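RimK-related lysine biosynthesis protein (Thermococcus kodakarensis, PDB 5K2M) is a RimK-family ATP-grasp protein of the LysX subfamily that binds ADP and magnesium and probably acts as an ATP-dependent ligase in amino-acid biosynthesis. Local coordinates at residues D229-E234 and L238-N243; G169-S174 and W192-A197. All coordinates share one frame; numbering follows the deposited sequence.

Interaction 1 (D229-E234 and L238-N243); sequences DIFESE and LVNEVN. With MG (magnesium ion), chain R; MG (magnesium ion), chain Q; ADP (adenosine-5'-diphosphate), chain O.
The phenyl ring of F231 carries N240 over one face: the CB of N240 lies 3.7 Å from the centroid of the F231 ring, displaced toward its rim, in a CH-pi contact. The amide plane of N240 is tilted 24° from that ring. Its ND2 gives ADP O2A a nearly straight hydrogen bond of 2.8 Å, and its OD1 is bonded to Q162, so the flip of the amide is fixed from both ends. Adenine meets the same phenyl ring obliquely, ADP C5 standing 3.5 Å from F231 CE2.

The side chains of D229 and E241 run side by side, pointing the same way, with their carboxylate planes 89° apart. D229 OD2 and E241 OE1 come within 2.9 Å of each other because one magnesium ion takes both, along with O1A and O1B of ADP. With CG anti to the backbone N (chi1 -171°) and the chain extended beyond it, E241 also reaches the second magnesium ion, which its two oxygens chelate, OE2 at 1.9 Å and OE1 at 2.5 Å. OE1 thus bridges the metals. N243 OD1 and ADP O3B bind this second ion too, and N243 ND2 turns back in a weak hydrogen bond to E241 OE1. Positive groups from outside probably offset some of the negative charge: R173 forms a salt bridge with D229 OD1, and K83 bonds E241 OE2.

Beneath these groups the backbones pair antiparallel. D229 N bonds E241 O at 2.9 Å and N240 N bonds D229 O at the same length, so two residues face D229; beyond them, F231 and L238 form a hydrogen-bonded pair. I230 and V239 point to the other face, against helix 208-219. The arrangement is a beta hairpin with a classic bulge, bearing the two-magnesium nucleotide site of an ATP-grasp fold.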
ATOM      1  N   ASP A 229     -47.335 -25.739  13.754  1.00 38.99           N
ATOM      2  CA  ASP A 229     -48.735 -25.281  13.786  1.00 40.56           C
ATOM      3  C   ASP A 229     -49.567 -25.970  12.704  1.00 40.65           C
ATOM      4  O   ASP A 229     -49.245 -25.866  11.523  1.00 39.62           O
ATOM      5  CB  ASP A 229     -48.830 -23.782  13.524  1.00 41.41           C
ATOM      6  CG  ASP A 229     -48.141 -22.941  14.583  1.00 43.20           C
ATOM      7  OD1 ASP A 229     -47.269 -23.454  15.311  1.00 44.65           O
ATOM      8  OD2 ASP A 229     -48.472 -21.738  14.666  1.00 45.05           O
ATOM      9  N   ILE A 230     -50.656 -26.622  13.106  1.00 40.17           N
ATOM     10  CA  ILE A 230     -51.497 -27.388  12.189  1.00 41.75           C
ATOM     11  C   ILE A 230     -52.946 -26.869  12.239  1.00 42.35           C
ATOM     12  O   ILE A 230     -53.427 -26.480  13.301  1.00 42.35           O
ATOM     13  CB  ILE A 230     -51.421 -28.898  12.536  1.00 42.87           C
ATOM     14  CG1 ILE A 230     -50.022 -29.439  12.217  1.00 44.42           C
ATOM     15  CG2 ILE A 230     -52.469 -29.698  11.778  1.00 44.41           C
ATOM     16  CD1 ILE A 230     -49.706 -30.788  12.842  1.00 45.51           C
ATOM     17  N   PHE A 231     -53.618 -26.841  11.085  1.00 42.33           N
ATOM     18  CA  PHE A 231     -55.029 -26.455  11.005  1.00 43.38           C
ATOM     19  C   PHE A 231     -55.911 -27.632  10.620  1.00 45.39           C
ATOM     20  O   PHE A 231     -55.578 -28.391   9.708  1.00 46.85           O
ATOM     21  CB  PHE A 231     -55.273 -25.395   9.928  1.00 43.18           C
ATOM     22  CG  PHE A 231     -54.514 -24.104  10.112  1.00 41.85           C
ATOM     23  CD1 PHE A 231     -53.926 -23.759  11.317  1.00 40.10           C
ATOM     24  CD2 PHE A 231     -54.431 -23.207   9.048  1.00 41.37           C
ATOM     25  CE1 PHE A 231     -53.264 -22.562  11.457  1.00 40.98           C
ATOM     26  CE2 PHE A 231     -53.766 -22.006   9.181  1.00 42.41           C
ATOM     27  CZ  PHE A 231     -53.178 -21.680  10.392  1.00 42.03           C
ATOM     28  N   GLU A 232     -57.046 -27.761  11.299  1.00 47.80           N
ATOM     29  CA  GLU A 232     -58.123 -28.639  10.843  1.00 50.85           C
ATOM     30  C   GLU A 232     -58.983 -27.855   9.864  1.00 52.86           C
ATOM     31  O   GLU A 232     -59.331 -26.705  10.130  1.00 53.93           O
ATOM     32  CB  GLU A 232     -58.982 -29.120  12.016  1.00 51.13           C
ATOM     33  CG  GLU A 232     -58.212 -29.946  13.039  1.00 51.70           C
ATOM     34  CD  GLU A 232     -58.860 -29.950  14.407  1.00 52.16           C
ATOM     35  OE1 GLU A 232     -58.820 -28.906  15.100  1.00 51.78           O
ATOM     36  OE2 GLU A 232     -59.403 -31.002  14.796  1.00 53.62           O
ATOM     37  N   SER A 233     -59.306 -28.474   8.732  1.00 53.34           N
ATOM     38  CA  SER A 233     -60.164 -27.868   7.723  1.00 53.48           C
ATOM     39  C   SER A 233     -61.042 -28.939   7.106  1.00 55.45           C
ATOM     40  O   SER A 233     -60.797 -30.131   7.302  1.00 54.97           O
ATOM     41  CB  SER A 233     -59.320 -27.210   6.632  1.00 51.80           C
ATOM     42  OG  SER A 233     -58.747 -28.183   5.785  1.00 51.85           O
ATOM     43  N   GLU A 234     -62.040 -28.508   6.337  1.00 57.80           N
ATOM     44  CA  GLU A 234     -62.937 -29.423   5.622  1.00 60.85           C
ATOM     45  C   GLU A 234     -62.183 -30.382   4.688  1.00 59.09           C
ATOM     46  O   GLU A 234     -62.717 -31.416   4.312  1.00 61.66           O
ATOM     47  CB  GLU A 234     -64.022 -28.643   4.849  1.00 64.83           C
ATOM     48  CG  GLU A 234     -63.517 -27.790   3.685  1.00 69.72           C
ATOM     49  CD  GLU A 234     -64.551 -26.787   3.165  1.00 73.64           C
ATOM     50  OE1 GLU A 234     -65.766 -27.075   3.241  1.00 79.27           O
ATOM     51  OE2 GLU A 234     -64.151 -25.704   2.670  1.00 73.63           O
ATOM     52  N   LEU A 238     -53.818 -29.467   7.709  1.00 42.77           N
ATOM     53  CA  LEU A 238     -52.854 -28.714   6.910  1.00 42.73           C
ATOM     54  C   LEU A 238     -51.778 -28.174   7.838  1.00 41.65           C
ATOM     55  O   LEU A 238     -52.083 -27.717   8.949  1.00 41.98           O
ATOM     56  CB  LEU A 238     -53.532 -27.532   6.201  1.00 42.20           C
ATOM     57  CG  LEU A 238     -54.844 -27.805   5.463  1.00 43.73           C
ATOM     58  CD1 LEU A 238     -55.647 -26.531   5.273  1.00 42.94           C
ATOM     59  CD2 LEU A 238     -54.576 -28.489   4.126  1.00 45.50           C
ATOM     60  N   VAL A 239     -50.532 -28.209   7.376  1.00 40.78           N
ATOM     61  CA  VAL A 239     -49.429 -27.634   8.126  1.00 40.49           C
ATOM     62  C   VAL A 239     -49.315 -26.170   7.738  1.00 40.58           C
ATOM     63  O   VAL A 239     -49.226 -25.847   6.566  1.00 40.16           O
ATOM     64  CB  VAL A 239     -48.103 -28.355   7.846  1.00 40.68           C
ATOM     65  CG1 VAL A 239     -46.978 -27.708   8.648  1.00 41.57           C
ATOM     66  CG2 VAL A 239     -48.233 -29.830   8.192  1.00 41.64           C
ATOM     67  N   ASN A 240     -49.330 -25.292   8.730  1.00 39.86           N
ATOM     68  CA  ASN A 240     -49.343 -23.864   8.483  1.00 39.78           C
ATOM     69  C   ASN A 240     -47.933 -23.298   8.560  1.00 40.96           C
ATOM     70  O   ASN A 240     -47.458 -22.622   7.641  1.00 41.52           O
ATOM     71  CB  ASN A 240     -50.246 -23.155   9.491  1.00 38.71           C
ATOM     72  CG  ASN A 240     -50.090 -21.647   9.442  1.00 40.70           C
ATOM     73  OD1 ASN A 240     -50.123 -21.053   8.368  1.00 42.13           O
ATOM     74  ND2 ASN A 240     -49.905 -21.022  10.599  1.00 38.71           N
ATOM     75  N   GLU A 241     -47.268 -23.616   9.660  1.00 39.76           N
ATOM     76  CA  GLU A 241     -46.035 -22.976  10.030  1.00 42.17           C
ATOM     77  C   GLU A 241     -45.207 -23.895  10.914  1.00 38.93           C
ATOM     78  O   GLU A 241     -45.753 -24.772  11.567  1.00 38.34           O
ATOM     79  CB  GLU A 241     -46.416 -21.746  10.836  1.00 45.36           C
ATOM     80  CG  GLU A 241     -45.265 -20.852  11.131  1.00 51.31           C
ATOM     81  CD  GLU A 241     -45.417 -20.072  12.404  1.00 50.93           C
ATOM     82  OE1 GLU A 241     -46.294 -20.351  13.256  1.00 51.38           O
ATOM     83  OE2 GLU A 241     -44.588 -19.179  12.555  1.00 53.70           O
ATOM     84  N   VAL A 242     -43.898 -23.674  10.942  1.00 40.09           N
ATOM     85  CA  VAL A 242     -43.004 -24.296  11.924  1.00 41.14           C
ATOM     86  C   VAL A 242     -42.243 -23.169  12.641  1.00 41.27           C
ATOM     87  O   VAL A 242     -42.086 -22.092  12.082  1.00 42.72           O
ATOM     88  CB  VAL A 242     -42.046 -25.309  11.260  1.00 42.86           C
ATOM     89  CG1 VAL A 242     -42.839 -26.447  10.615  1.00 43.35           C
ATOM     90  CG2 VAL A 242     -41.170 -24.642  10.212  1.00 42.88           C
ATOM     91  N   ASN A 243     -41.794 -23.414  13.872  1.00 38.30           N
ATOM     92  CA  ASN A 243     -41.181 -22.375  14.712  1.00 37.05           C
ATOM     93  C   ASN A 243     -39.912 -22.890  15.381  1.00 37.65           C
ATOM     94  O   ASN A 243     -39.982 -23.850  16.139  1.00 39.91           O
ATOM     95  CB  ASN A 243     -42.156 -21.955  15.795  1.00 37.45           C
ATOM     96  CG  ASN A 243     -43.381 -21.267  15.245  1.00 39.86           C
ATOM     97  OD1 ASN A 243     -43.354 -20.063  14.953  1.00 39.86           O
ATOM     98  ND2 ASN A 243     -44.482 -22.017  15.121  1.00 40.74           N
TER
HETATM   99 MG    MG R 304     -44.738 -18.696  14.418  1.00 42.03          MG
HETATM  100 MG    MG Q 303     -48.008 -19.777  14.720  1.00 37.02          MG
HETATM  101  PB  ADP O 301     -47.373 -16.673  13.831  1.00 39.40           P
HETATM  102  O1B ADP O 301     -47.999 -17.563  14.868  1.00 38.60           O
HETATM  103  O2B ADP O 301     -47.554 -15.197  14.090  1.00 35.17           O
HETATM  104  O3B ADP O 301     -45.941 -16.993  13.479  1.00 37.34           O
HETATM  105  PA  ADP O 301     -49.281 -18.072  12.161  1.00 36.71           P
HETATM  106  O1A ADP O 301     -49.039 -19.289  13.031  1.00 38.17           O
HETATM  107  O2A ADP O 301     -49.282 -18.318  10.687  1.00 32.63           O
HETATM  108  O3A ADP O 301     -48.240 -16.891  12.480  1.00 36.49           O
HETATM  109  O5' ADP O 301     -50.684 -17.404  12.555  1.00 33.36           O
HETATM  110  C5' ADP O 301     -51.069 -17.230  13.900  1.00 32.34           C
HETATM  111  C4' ADP O 301     -52.452 -17.820  14.120  1.00 33.10           C
HETATM  112  O4' ADP O 301     -53.395 -17.156  13.271  1.00 31.75           O
HETATM  113  C3' ADP O 301     -52.574 -19.306  13.820  1.00 32.87           C
HETATM  114  O3' ADP O 301     -52.265 -20.110  14.969  1.00 32.72           O
HETATM  115  C2' ADP O 301     -54.031 -19.412  13.413  1.00 31.13           C
HETATM  116  O2' ADP O 301     -54.897 -19.498  14.543  1.00 30.90           O
HETATM  117  C1' ADP O 301     -54.321 -18.094  12.736  1.00 31.29           C
HETATM  118  N9  ADP O 301     -54.111 -18.210  11.286  1.00 31.00           N
HETATM  119  C8  ADP O 301     -52.964 -17.963  10.620  1.00 31.58           C
HETATM  120  N7  ADP O 301     -53.100 -18.182   9.300  1.00 31.45           N
HETATM  121  C5  ADP O 301     -54.367 -18.597   9.116  1.00 30.78           C
HETATM  122  C6  ADP O 301     -55.186 -18.981   7.967  1.00 29.16           C
HETATM  123  N6  ADP O 301     -54.660 -18.982   6.723  1.00 28.90           N
HETATM  124  N1  ADP O 301     -56.465 -19.332   8.207  1.00 28.90           N
HETATM  125  C2  ADP O 301     -56.997 -19.338   9.436  1.00 29.36           C
HETATM  126  N3  ADP O 301     -56.318 -18.999  10.532  1.00 29.48           N
HETATM  127  C4  ADP O 301     -55.026 -18.621  10.429  1.00 30.68           C
HETATM  128  O   HOH W   1     -49.818 -19.763  15.885  1.00 42.68           O
HETATM  129  O   HOH W   2     -42.970 -17.466  13.934  1.00 45.03           O

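Interaction 2 (G169-S174 and W192-A197); sequences GRDIRS and WITNTA. With ADP (adenosine-5'-diphosphate), chain O; PO4 (phosphate ion), chain P.
Hydrogen bonds dominate where D171 meets T194. The hydroxyl OG1 of T194 donates to D171 OD1 at 2.7 Å, arriving from above the carboxylate, 74° out of its plane. The other oxygen, OD2, takes the bond from ADP O3' at 2.6 Å and also forms a salt bridge with R187, so both oxygens of this buried carboxylate are engaged. On the T194 side, OG1 accepts from ADP O2' at 2.7 Å while the backbone N of T194 donates to the same ribose hydroxyl. The 58° chi1 of T194 sets OG1 between its own N and carbonyl carbon, facing sugar and aspartate alike. An alanine at D171 would remove both acceptors, and is likely to leave ADP O3' and the T194 hydroxyl without their mates and R187 without one of its carboxylate partners.

Van der Waals contacts add to this. T194 CG2 rests 4.0 Å from R170 CA. W192 brings a ring edge to the adenine, with CE3 3.5 Å from ADP N3, and I193 CG2 lies near ADP O4'.

A further ionic contact is made by R173, whose NH1 bonds O3 of a phosphate ion, probably from the crystallisation liquor, at 3.0 Å, the anion lying at the edge of the guanidinium; S127 and W128 hold it as well. Strand 170-177 and the loop before strand 201-204 thus enclose the ribose pocket of the ATP-grasp nucleotide site.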
ATOM      1  N   GLY A 169     -62.796 -23.218  15.636  1.00 50.32           N
ATOM      2  CA  GLY A 169     -62.552 -22.461  16.871  1.00 49.23           C
ATOM      3  C   GLY A 169     -61.221 -22.730  17.559  1.00 48.57           C
ATOM      4  O   GLY A 169     -61.036 -22.366  18.717  1.00 48.34           O
ATOM      5  N   ARG A 170     -60.279 -23.336  16.839  1.00 48.19           N
ATOM      6  CA  ARG A 170     -59.001 -23.748  17.423  1.00 47.01           C
ATOM      7  C   ARG A 170     -58.017 -24.136  16.337  1.00 45.95           C
ATOM      8  O   ARG A 170     -58.397 -24.407  15.202  1.00 47.29           O
ATOM      9  CB  ARG A 170     -59.198 -24.968  18.328  1.00 46.95           C
ATOM     10  CG  ARG A 170     -59.562 -26.225  17.542  1.00 48.13           C
ATOM     11  CD  ARG A 170     -60.098 -27.351  18.402  1.00 48.25           C
ATOM     12  NE  ARG A 170     -60.220 -28.584  17.632  1.00 49.49           N
ATOM     13  CZ  ARG A 170     -60.679 -29.739  18.113  1.00 51.90           C
ATOM     14  NH1 ARG A 170     -61.069 -29.845  19.377  1.00 52.01           N
ATOM     15  NH2 ARG A 170     -60.744 -30.807  17.327  1.00 52.96           N
ATOM     16  N   ASP A 171     -56.747 -24.201  16.702  1.00 44.95           N
ATOM     17  CA  ASP A 171     -55.773 -24.867  15.864  1.00 43.95           C
ATOM     18  C   ASP A 171     -54.916 -25.770  16.734  1.00 43.18           C
ATOM     19  O   ASP A 171     -55.208 -25.955  17.919  1.00 41.37           O
ATOM     20  CB  ASP A 171     -54.979 -23.868  15.016  1.00 45.17           C
ATOM     21  CG  ASP A 171     -53.876 -23.166  15.775  1.00 44.51           C
ATOM     22  OD1 ASP A 171     -53.914 -23.091  17.013  1.00 43.92           O
ATOM     23  OD2 ASP A 171     -52.956 -22.660  15.098  1.00 48.21           O
ATOM     24  N   ILE A 172     -53.887 -26.359  16.139  1.00 43.31           N
ATOM     25  CA  ILE A 172     -53.119 -27.417  16.802  1.00 42.84           C
ATOM     26  C   ILE A 172     -51.668 -27.002  16.841  1.00 40.58           C
ATOM     27  O   ILE A 172     -51.140 -26.479  15.871  1.00 39.61           O
ATOM     28  CB  ILE A 172     -53.264 -28.765  16.054  1.00 43.90           C
ATOM     29  CG1 ILE A 172     -54.696 -29.291  16.200  1.00 43.82           C
ATOM     30  CG2 ILE A 172     -52.249 -29.803  16.556  1.00 43.88           C
ATOM     31  CD1 ILE A 172     -55.096 -30.235  15.080  1.00 45.42           C
ATOM     32  N   ARG A 173     -51.043 -27.221  17.985  1.00 41.31           N
ATOM     33  CA  ARG A 173     -49.640 -26.961  18.156  1.00 40.91           C
ATOM     34  C   ARG A 173     -48.964 -28.244  18.616  1.00 39.91           C
ATOM     35  O   ARG A 173     -49.256 -28.730  19.698  1.00 38.35           O
ATOM     36  CB  ARG A 173     -49.472 -25.857  19.191  1.00 43.15           C
ATOM     37  CG  ARG A 173     -48.062 -25.707  19.705  1.00 47.78           C
ATOM     38  CD  ARG A 173     -47.096 -25.337  18.590  1.00 51.12           C
ATOM     39  NE  ARG A 173     -46.099 -24.442  19.156  1.00 58.47           N
ATOM     40  CZ  ARG A 173     -45.853 -23.190  18.795  1.00 56.53           C
ATOM     41  NH1 ARG A 173     -46.475 -22.593  17.786  1.00 53.67           N
ATOM     42  NH2 ARG A 173     -44.904 -22.544  19.447  1.00 64.97           N
ATOM     43  N   SER A 174     -48.061 -28.779  17.796  1.00 39.20           N
ATOM     44  CA  SER A 174     -47.333 -29.996  18.136  1.00 40.20           C
ATOM     45  C   SER A 174     -45.831 -29.746  18.195  1.00 39.92           C
ATOM     46  O   SER A 174     -45.338 -28.715  17.728  1.00 39.02           O
ATOM     47  CB  SER A 174     -47.641 -31.110  17.134  1.00 41.29           C
ATOM     48  OG  SER A 174     -47.191 -30.764  15.837  1.00 42.24           O
ATOM     49  N   TRP A 192     -60.249 -15.782  15.403  1.00 45.51           N
ATOM     50  CA  TRP A 192     -59.596 -16.663  14.407  1.00 45.02           C
ATOM     51  C   TRP A 192     -58.076 -16.804  14.584  1.00 43.83           C
ATOM     52  O   TRP A 192     -57.488 -17.791  14.137  1.00 42.77           O
ATOM     53  CB  TRP A 192     -59.927 -16.237  12.959  1.00 43.60           C
ATOM     54  CG  TRP A 192     -59.291 -14.963  12.516  1.00 41.70           C
ATOM     55  CD1 TRP A 192     -59.765 -13.707  12.718  1.00 41.53           C
ATOM     56  CD2 TRP A 192     -58.061 -14.816  11.786  1.00 40.48           C
ATOM     57  NE1 TRP A 192     -58.916 -12.783  12.166  1.00 41.73           N
ATOM     58  CE2 TRP A 192     -57.861 -13.432  11.584  1.00 39.71           C
ATOM     59  CE3 TRP A 192     -57.110 -15.714  11.290  1.00 38.92           C
ATOM     60  CZ2 TRP A 192     -56.747 -12.923  10.907  1.00 38.41           C
ATOM     61  CZ3 TRP A 192     -56.005 -15.212  10.607  1.00 38.65           C
ATOM     62  CH2 TRP A 192     -55.832 -13.825  10.423  1.00 38.92           C
ATOM     63  N   ILE A 193     -57.453 -15.825  15.237  1.00 43.99           N
ATOM     64  CA  ILE A 193     -56.044 -15.907  15.644  1.00 44.55           C
ATOM     65  C   ILE A 193     -55.942 -16.538  17.045  1.00 44.28           C
ATOM     66  O   ILE A 193     -56.343 -15.930  18.041  1.00 45.79           O
ATOM     67  CB  ILE A 193     -55.366 -14.515  15.650  1.00 44.86           C
ATOM     68  CG1 ILE A 193     -55.519 -13.840  14.284  1.00 44.88           C
ATOM     69  CG2 ILE A 193     -53.890 -14.642  16.006  1.00 45.92           C
ATOM     70  CD1 ILE A 193     -55.234 -12.343  14.291  1.00 46.05           C
ATOM     71  N   THR A 194     -55.387 -17.744  17.113  1.00 45.07           N
ATOM     72  CA  THR A 194     -55.428 -18.567  18.330  1.00 46.48           C
ATOM     73  C   THR A 194     -54.159 -18.587  19.190  1.00 46.89           C
ATOM     74  O   THR A 194     -54.110 -19.343  20.147  1.00 48.83           O
ATOM     75  CB  THR A 194     -55.695 -20.045  17.964  1.00 47.16           C
ATOM     76  OG1 THR A 194     -54.672 -20.496  17.068  1.00 45.10           O
ATOM     77  CG2 THR A 194     -57.053 -20.214  17.311  1.00 47.07           C
ATOM     78  N   ASN A 195     -53.133 -17.798  18.877  1.00 48.89           N
ATOM     79  CA  ASN A 195     -51.855 -17.923  19.611  1.00 48.89           C
ATOM     80  C   ASN A 195     -52.127 -17.768  21.111  1.00 49.88           C
ATOM     81  O   ASN A 195     -52.950 -16.928  21.501  1.00 49.23           O
ATOM     82  CB  ASN A 195     -50.821 -16.855  19.224  1.00 48.64           C
ATOM     83  CG  ASN A 195     -50.362 -16.934  17.776  1.00 48.68           C
ATOM     84  OD1 ASN A 195     -49.224 -17.334  17.470  1.00 48.77           O
ATOM     85  ND2 ASN A 195     -51.201 -16.478  16.891  1.00 46.42           N
ATOM     86  N   THR A 196     -51.432 -18.547  21.943  1.00 48.82           N
ATOM     87  CA  THR A 196     -51.499 -18.366  23.397  1.00 50.15           C
ATOM     88  C   THR A 196     -50.945 -16.991  23.794  1.00 50.80           C
ATOM     89  O   THR A 196     -51.399 -16.400  24.772  1.00 52.02           O
ATOM     90  CB  THR A 196     -50.726 -19.450  24.169  1.00 49.99           C
ATOM     91  OG1 THR A 196     -49.347 -19.412  23.789  1.00 47.67           O
ATOM     92  CG2 THR A 196     -51.296 -20.841  23.881  1.00 51.60           C
ATOM     93  N   ALA A 197     -49.981 -16.475  23.027  1.00 48.19           N
ATOM     94  CA  ALA A 197     -49.493 -15.109  23.224  1.00 49.08           C
ATOM     95  C   ALA A 197     -50.607 -14.060  23.096  1.00 51.08           C
ATOM     96  O   ALA A 197     -50.458 -12.951  23.607  1.00 49.27           O
ATOM     97  CB  ALA A 197     -48.366 -14.787  22.244  1.00 48.51           C
TER
HETATM   98  PB  ADP O 301     -47.373 -16.673  13.831  1.00 39.40           P
HETATM   99  O1B ADP O 301     -47.999 -17.563  14.868  1.00 38.60           O
HETATM  100  O2B ADP O 301     -47.554 -15.197  14.090  1.00 35.17           O
HETATM  101  O3B ADP O 301     -45.941 -16.993  13.479  1.00 37.34           O
HETATM  102  PA  ADP O 301     -49.281 -18.072  12.161  1.00 36.71           P
HETATM  103  O1A ADP O 301     -49.039 -19.289  13.031  1.00 38.17           O
HETATM  104  O2A ADP O 301     -49.282 -18.318  10.687  1.00 32.63           O
HETATM  105  O3A ADP O 301     -48.240 -16.891  12.480  1.00 36.49           O
HETATM  106  O5' ADP O 301     -50.684 -17.404  12.555  1.00 33.36           O
HETATM  107  C5' ADP O 301     -51.069 -17.230  13.900  1.00 32.34           C
HETATM  108  C4' ADP O 301     -52.452 -17.820  14.120  1.00 33.10           C
HETATM  109  O4' ADP O 301     -53.395 -17.156  13.271  1.00 31.75           O
HETATM  110  C3' ADP O 301     -52.574 -19.306  13.820  1.00 32.87           C
HETATM  111  O3' ADP O 301     -52.265 -20.110  14.969  1.00 32.72           O
HETATM  112  C2' ADP O 301     -54.031 -19.412  13.413  1.00 31.13           C
HETATM  113  O2' ADP O 301     -54.897 -19.498  14.543  1.00 30.90           O
HETATM  114  C1' ADP O 301     -54.321 -18.094  12.736  1.00 31.29           C
HETATM  115  N9  ADP O 301     -54.111 -18.210  11.286  1.00 31.00           N
HETATM  116  C8  ADP O 301     -52.964 -17.963  10.620  1.00 31.58           C
HETATM  117  N7  ADP O 301     -53.100 -18.182   9.300  1.00 31.45           N
HETATM  118  C5  ADP O 301     -54.367 -18.597   9.116  1.00 30.78           C
HETATM  119  C6  ADP O 301     -55.186 -18.981   7.967  1.00 29.16           C
HETATM  120  N6  ADP O 301     -54.660 -18.982   6.723  1.00 28.90           N
HETATM  121  N1  ADP O 301     -56.465 -19.332   8.207  1.00 28.90           N
HETATM  122  C2  ADP O 301     -56.997 -19.338   9.436  1.00 29.36           C
HETATM  123  N3  ADP O 301     -56.318 -18.999  10.532  1.00 29.48           N
HETATM  124  C4  ADP O 301     -55.026 -18.621  10.429  1.00 30.68           C
HETATM  125  P   PO4 P 302     -46.017 -18.879  17.144  1.00 39.49           P
HETATM  126  O1  PO4 P 302     -47.217 -19.585  16.559  1.00 40.05           O
HETATM  127  O2  PO4 P 302     -46.423 -17.905  18.242  1.00 43.35           O
HETATM  128  O3  PO4 P 302     -45.104 -19.929  17.727  1.00 43.04           O
HETATM  129  O4  PO4 P 302     -45.311 -18.084  16.087  1.00 44.32           O

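Both contacts are buried and touch the same ADP, yet they meet different parts of it most closely: the diphosphate and magnesium ions in interaction 1, the ribose hydroxyls in interaction 2. Interaction 1 joins neighbouring strands of one antiparallel sheet, so its frame is backbone hydrogen bonding, with metal coordination added by side chains. Interaction 2 joins a strand of that sheet to a loop; side-chain hydroxyl and carboxylate bonds replace strand pairing, and far less surface is buried, 118 Å² against 466 Å². Strands 225-233 and 170-177 are neighbours: I172 O probably accepts a hydrogen bond from I230 N, and R173 NH1 lies between the two sites, bonding both the phosphate ion and D229 OD1.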